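Local coordinates for SCARECROW-LIKE protein 7 (Oryza sativa Japonica Group, PDB 5HYZ) that is a GRAS-family probable transcription factor that works in plant development and abiotic stress resistance and binds DNA in vitro through its GRAS domain, at residues 95-100 with 206-211; 352-355 with 359-362. All blocks are in the same frame, centred on the assembly; numbering follows the deposited sequence.

Contact 1 of 2, residues 95-100 with 206-211; sequences LTANQA and NFMLQL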
loop_
_atom_site.group_PDB
_atom_site.type_symbol
_atom_site.label_atom_id
_atom_site.label_comp_id
_atom_site.label_asym_id
_atom_site.label_seq_id
_atom_site.Cartn_x
_atom_site.Cartn_y
_atom_site.Cartn_z
ATOM N N LEU A 95 -0.348 5.092 -10.422
ATOM C CA LEU A 95 -1.267 6.123 -9.950
ATOM C C LEU A 95 -1.061 7.455 -10.654
ATOM O O LEU A 95 -2.027 8.154 -10.924
ATOM C CB LEU A 95 -1.148 6.325 -8.417
ATOM C CG LEU A 95 -1.648 5.077 -7.685
ATOM C CD1 LEU A 95 -1.774 5.300 -6.182
ATOM C CD2 LEU A 95 -2.964 4.374 -8.247
ATOM N N THR A 96 0.196 7.805 -10.979
ATOM C CA THR A 96 0.393 9.080 -11.637
ATOM C C THR A 96 -0.139 9.032 -13.112
ATOM O O THR A 96 -0.834 9.970 -13.579
ATOM C CB THR A 96 1.891 9.457 -11.622
ATOM O OG1 THR A 96 2.309 9.473 -10.263
ATOM C CG2 THR A 96 2.120 10.845 -12.206
ATOM N N ALA A 97 0.143 7.936 -13.788
ATOM C CA ALA A 97 -0.437 7.722 -15.109
ATOM C C ALA A 97 -1.994 7.751 -15.071
ATOM O O ALA A 97 -2.647 8.386 -15.918
ATOM C CB ALA A 97 0.057 6.392 -15.667
ATOM N N ASN A 98 -2.573 7.063 -14.075
ATOM C CA ASN A 98 -4.027 7.002 -13.995
ATOM C C ASN A 98 -4.640 8.362 -13.795
ATOM O O ASN A 98 -5.705 8.659 -14.329
ATOM C CB ASN A 98 -4.476 6.074 -12.840
ATOM C CG ASN A 98 -4.353 4.611 -13.185
ATOM O OD1 ASN A 98 -4.000 4.280 -14.320
ATOM N ND2 ASN A 98 -4.686 3.714 -12.226
ATOM N N GLN A 99 -3.991 9.202 -12.988
ATOM C CA GLN A 99 -4.537 10.527 -12.782
ATOM C C GLN A 99 -4.570 11.294 -14.096
ATOM O O GLN A 99 -5.574 11.986 -14.412
ATOM C CB GLN A 99 -3.694 11.247 -11.681
ATOM C CG GLN A 99 -4.306 12.568 -11.238
ATOM C CD GLN A 99 -5.670 12.335 -10.543
ATOM O OE1 GLN A 99 -5.856 11.337 -9.810
ATOM N NE2 GLN A 99 -6.637 13.234 -10.800
ATOM N N ALA A 100 -3.497 11.159 -14.881
ATOM C CA ALA A 100 -3.486 11.819 -16.218
ATOM C C ALA A 100 -4.570 11.274 -17.165
ATOM O O ALA A 100 -5.213 12.052 -17.881
ATOM C CB ALA A 100 -2.148 11.659 -16.879
ATOM N N ASN A 206 -1.141 3.558 -22.854
ATOM C CA ASN A 206 -0.296 3.498 -21.669
ATOM C C ASN A 206 1.005 2.705 -21.988
ATOM O O ASN A 206 0.960 1.567 -22.477
ATOM C CB ASN A 206 -1.109 2.815 -20.527
ATOM C CG ASN A 206 -0.381 2.795 -19.220
ATOM O OD1 ASN A 206 -0.330 3.848 -18.547
ATOM N ND2 ASN A 206 0.019 1.583 -18.739
ATOM N N PHE A 207 2.164 3.317 -21.764
ATOM C CA PHE A 207 3.437 2.631 -21.868
ATOM C C PHE A 207 4.152 2.663 -20.511
ATOM O O PHE A 207 4.920 3.594 -20.245
ATOM C CB PHE A 207 4.344 3.339 -22.848
ATOM C CG PHE A 207 3.884 3.266 -24.294
ATOM C CD1 PHE A 207 4.109 2.109 -25.038
ATOM C CD2 PHE A 207 3.233 4.361 -24.897
ATOM C CE1 PHE A 207 3.739 2.058 -26.378
ATOM C CE2 PHE A 207 2.849 4.314 -26.251
ATOM C CZ PHE A 207 3.121 3.141 -26.986
HETATM N N MSE A 208 3.942 1.677 -19.664
HETATM C CA MSE A 208 4.595 1.748 -18.334
HETATM C C MSE A 208 5.739 0.737 -18.307
HETATM O O MSE A 208 5.543 -0.511 -18.392
HETATM C CB MSE A 208 3.639 1.442 -17.146
HETATM C CG MSE A 208 2.408 2.279 -17.170
HETATM SE SE MSE A 208 3.212 3.973 -16.203
HETATM C CE MSE A 208 4.441 2.473 -15.165
ATOM N N LEU A 209 6.964 1.256 -18.245
ATOM C CA LEU A 209 8.180 0.420 -18.220
ATOM C C LEU A 209 8.165 -0.596 -19.370
ATOM O O LEU A 209 8.306 -1.804 -19.156
ATOM C CB LEU A 209 8.308 -0.282 -16.874
ATOM C CG LEU A 209 8.374 0.678 -15.672
ATOM C CD1 LEU A 209 8.607 -0.095 -14.352
ATOM C CD2 LEU A 209 9.481 1.751 -15.913
ATOM N N GLN A 210 7.953 -0.109 -20.581
ATOM C CA GLN A 210 7.763 -1.010 -21.693
ATOM C C GLN A 210 8.568 -0.535 -22.881
ATOM O O GLN A 210 9.218 -1.333 -23.554
ATOM C CB GLN A 210 6.279 -1.065 -22.070
ATOM C CG GLN A 210 6.013 -1.831 -23.423
ATOM C CD GLN A 210 6.370 -3.247 -23.284
ATOM O OE1 GLN A 210 6.268 -3.810 -22.203
ATOM N NE2 GLN A 210 6.850 -3.852 -24.375
ATOM N N LEU A 211 8.511 0.771 -23.167
ATOM C CA LEU A 211 9.002 1.265 -24.430
ATOM C C LEU A 211 10.508 1.143 -24.495
ATOM O O LEU A 211 11.077 1.003 -25.599
ATOM C CB LEU A 211 8.554 2.716 -24.613
ATOM C CG LEU A 211 8.206 3.297 -25.941
ATOM C CD1 LEU A 211 7.315 2.281 -26.742
ATOM C CD2 LEU A 211 7.559 4.695 -25.724
#
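In the Rossmann-type core of the GRAS domain, helix 89-104 lies against parallel strand 202-208, where the methyl of Ala97 meets Asn206 and selenomethionine Met208. Spacing by two along the strand turns both side chains to the same face, toward the helix, while Phe207 between them goes to the other face. Ala97 CB touches the carbonyl oxygen OD1 of Asn206 at 3.9 Å and the SE atom of Met208 at 4.0 Å, so a single methyl meets one polar and one apolar group. The nearest CA atoms of the two backbones, those of Ala97 and Asn206, are 7.8 Å apart, with the small methyl pointing across the gap. In Met208, CG leaves anti to the carbonyl carbon (chi1 -53°) and a second bend at chi2 brings SE to Ala97.

Strand 202-208 runs parallel between strands 110-118 and 236-242, and Asp115 and Thr238 of these two strands lie within bonding range of the Asn206 amide. This buried amide is satisfied by the surrounding elements: OD1 takes hydrogen bonds from Thr238 and Gln123, while ND2 bonds to Asp115, the last residue of the predicted VHIID motif. Bonds at both ends of the amide should fix its rotation, holding OD1 beside the methyl as an already bonded acceptor. Gln123, at the start of helix 122-132, also packs on Ala97 and Met208.

Contact 2 of 2, residues 352-355 with 359-362; sequences VELP and LSLA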
loop_
_atom_site.group_PDB
_atom_site.type_symbol
_atom_site.label_atom_id
_atom_site.label_comp_id
_atom_site.label_asym_id
_atom_site.label_seq_id
_atom_site.Cartn_x
_atom_site.Cartn_y
_atom_site.Cartn_z
ATOM N N VAL A 352 10.722 14.712 -7.807
ATOM C CA VAL A 352 11.519 15.717 -8.543
ATOM C C VAL A 352 10.886 16.046 -9.872
ATOM O O VAL A 352 10.518 15.128 -10.627
ATOM C CB VAL A 352 12.947 15.182 -8.775
ATOM C CG1 VAL A 352 13.697 16.027 -9.794
ATOM C CG2 VAL A 352 13.689 15.138 -7.422
ATOM N N GLU A 353 10.729 17.329 -10.177
ATOM C CA GLU A 353 10.181 17.696 -11.485
ATOM C C GLU A 353 11.305 17.750 -12.501
ATOM O O GLU A 353 12.381 18.281 -12.215
ATOM C CB GLU A 353 9.471 19.051 -11.386
ATOM C CG GLU A 353 8.657 19.223 -10.123
ATOM C CD GLU A 353 7.222 18.890 -10.340
ATOM O OE1 GLU A 353 6.858 18.718 -11.527
ATOM O OE2 GLU A 353 6.461 18.780 -9.340
ATOM N N LEU A 354 11.110 17.199 -13.688
ATOM C CA LEU A 354 12.103 17.352 -14.756
ATOM C C LEU A 354 11.398 18.015 -15.923
ATOM O O LEU A 354 10.220 17.745 -16.191
ATOM C CB LEU A 354 12.723 16.004 -15.186
ATOM C CG LEU A 354 13.327 15.173 -14.073
ATOM C CD1 LEU A 354 13.642 13.772 -14.555
ATOM C CD2 LEU A 354 14.592 15.836 -13.567
ATOM N N PRO A 355 12.102 18.901 -16.655
ATOM C CA PRO A 355 11.398 19.668 -17.686
ATOM C C PRO A 355 11.138 18.913 -18.967
ATOM O O PRO A 355 11.921 18.075 -19.356
ATOM C CB PRO A 355 12.369 20.851 -17.953
ATOM C CG PRO A 355 13.701 20.275 -17.662
ATOM C CD PRO A 355 13.486 19.384 -16.449
ATOM N N LEU A 359 7.367 14.023 -14.059
ATOM C CA LEU A 359 7.409 13.938 -12.577
ATOM C C LEU A 359 8.173 12.700 -12.270
ATOM O O LEU A 359 7.863 11.654 -12.807
ATOM C CB LEU A 359 6.010 13.867 -11.970
ATOM C CG LEU A 359 6.009 13.812 -10.426
ATOM C CD1 LEU A 359 6.564 15.094 -9.833
ATOM C CD2 LEU A 359 4.595 13.627 -9.977
ATOM N N SER A 360 9.183 12.756 -11.409
ATOM C CA SER A 360 10.000 11.576 -11.191
ATOM C C SER A 360 10.069 11.234 -9.716
ATOM O O SER A 360 10.161 12.144 -8.847
ATOM C CB SER A 360 11.414 11.829 -11.774
ATOM O OG SER A 360 12.206 10.671 -11.693
ATOM N N LEU A 361 10.087 9.941 -9.427
ATOM C CA LEU A 361 10.294 9.450 -8.082
ATOM C C LEU A 361 11.791 9.265 -7.957
ATOM O O LEU A 361 12.429 8.617 -8.792
ATOM C CB LEU A 361 9.545 8.151 -7.849
ATOM C CG LEU A 361 9.831 7.357 -6.591
ATOM C CD1 LEU A 361 9.391 8.248 -5.404
ATOM C CD2 LEU A 361 9.079 6.015 -6.585
ATOM N N ALA A 362 12.339 9.922 -6.924
ATOM C CA ALA A 362 13.772 9.953 -6.676
ATOM C C ALA A 362 14.200 9.286 -5.382
ATOM O O ALA A 362 13.422 9.192 -4.435
ATOM C CB ALA A 362 14.230 11.443 -6.678
#
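The carboxylate of Glu353 lies with one flat face over a methyl of Leu359: CD1 is 3.7 Å from Glu353 OE2 and 4.0 Å from Glu353 OE1. Leu359 CD1 stands nearly as far from the carboxylate plane as from Glu353 CD (3.9 Å), and so faces the group and not its edge. The bend of the Glu353 chain at chi2 carries the carboxylate there, where OE2 also forms a salt bridge with Arg333. Leu359, its CG anti to the backbone N (chi1 -179°), crosses Glu353 obliquely. This is a non-hydrogen-bonded pair of an antiparallel beta hairpin, strands 349-354 and 358-363.

The adjacent hydrogen-bonded pair, Val352 and Ser360, joins the backbones by two bonds. Val352 N reaches Ser360 O at 2.8 Å, nearly straight (169°) and in the carbonyl plane. The return bond from Ser360 N to Val352 O is equally short but more bent (149°), with the donor tilted from the carbonyl plane.

On the face opposite Glu353 and Leu359, Val352 CG2 meets Ala362 CB in an apolar contact at 3.8 Å, and Leu354 CD1 comes to 4.1 Å from Ser360 CB, both diagonal to the Val352 and Ser360 pairing. The hydroxyl of Ser360 is hydrogen-bonded to that of Thr370, which also packs on Leu354.

Thr370 belongs to strand 366-374, which pairs antiparallel with the other edge of strand 358-363 through backbone bonds from Leu359 and Leu361, while the side chains of these two leucines reach Phe92 of helix 89-104.

Overall arrangement
The pair illustrates how chemistry follows position in a fold. Contact 1 is wholly buried, its centre about 9 Å from that of the chain, and joins a helix to a strand by side chains alone; contact 2, its centre about 14 Å from that of the chain, is partly exposed and joins neighbouring strands of one hairpin mainly through backbone hydrogen bonds. Its charged residue, Glu353, is itself exposed and salt-bridged to Arg333, whereas contact 1 buries a neutral amide. Both reach the same mixed sheet, contact 1 in its parallel part and contact 2 in the antiparallel C-terminal part. Helix 89-104 serves both, packing on the strand and, in contact 2, against Leu359. Their centres are about 14 Å apart.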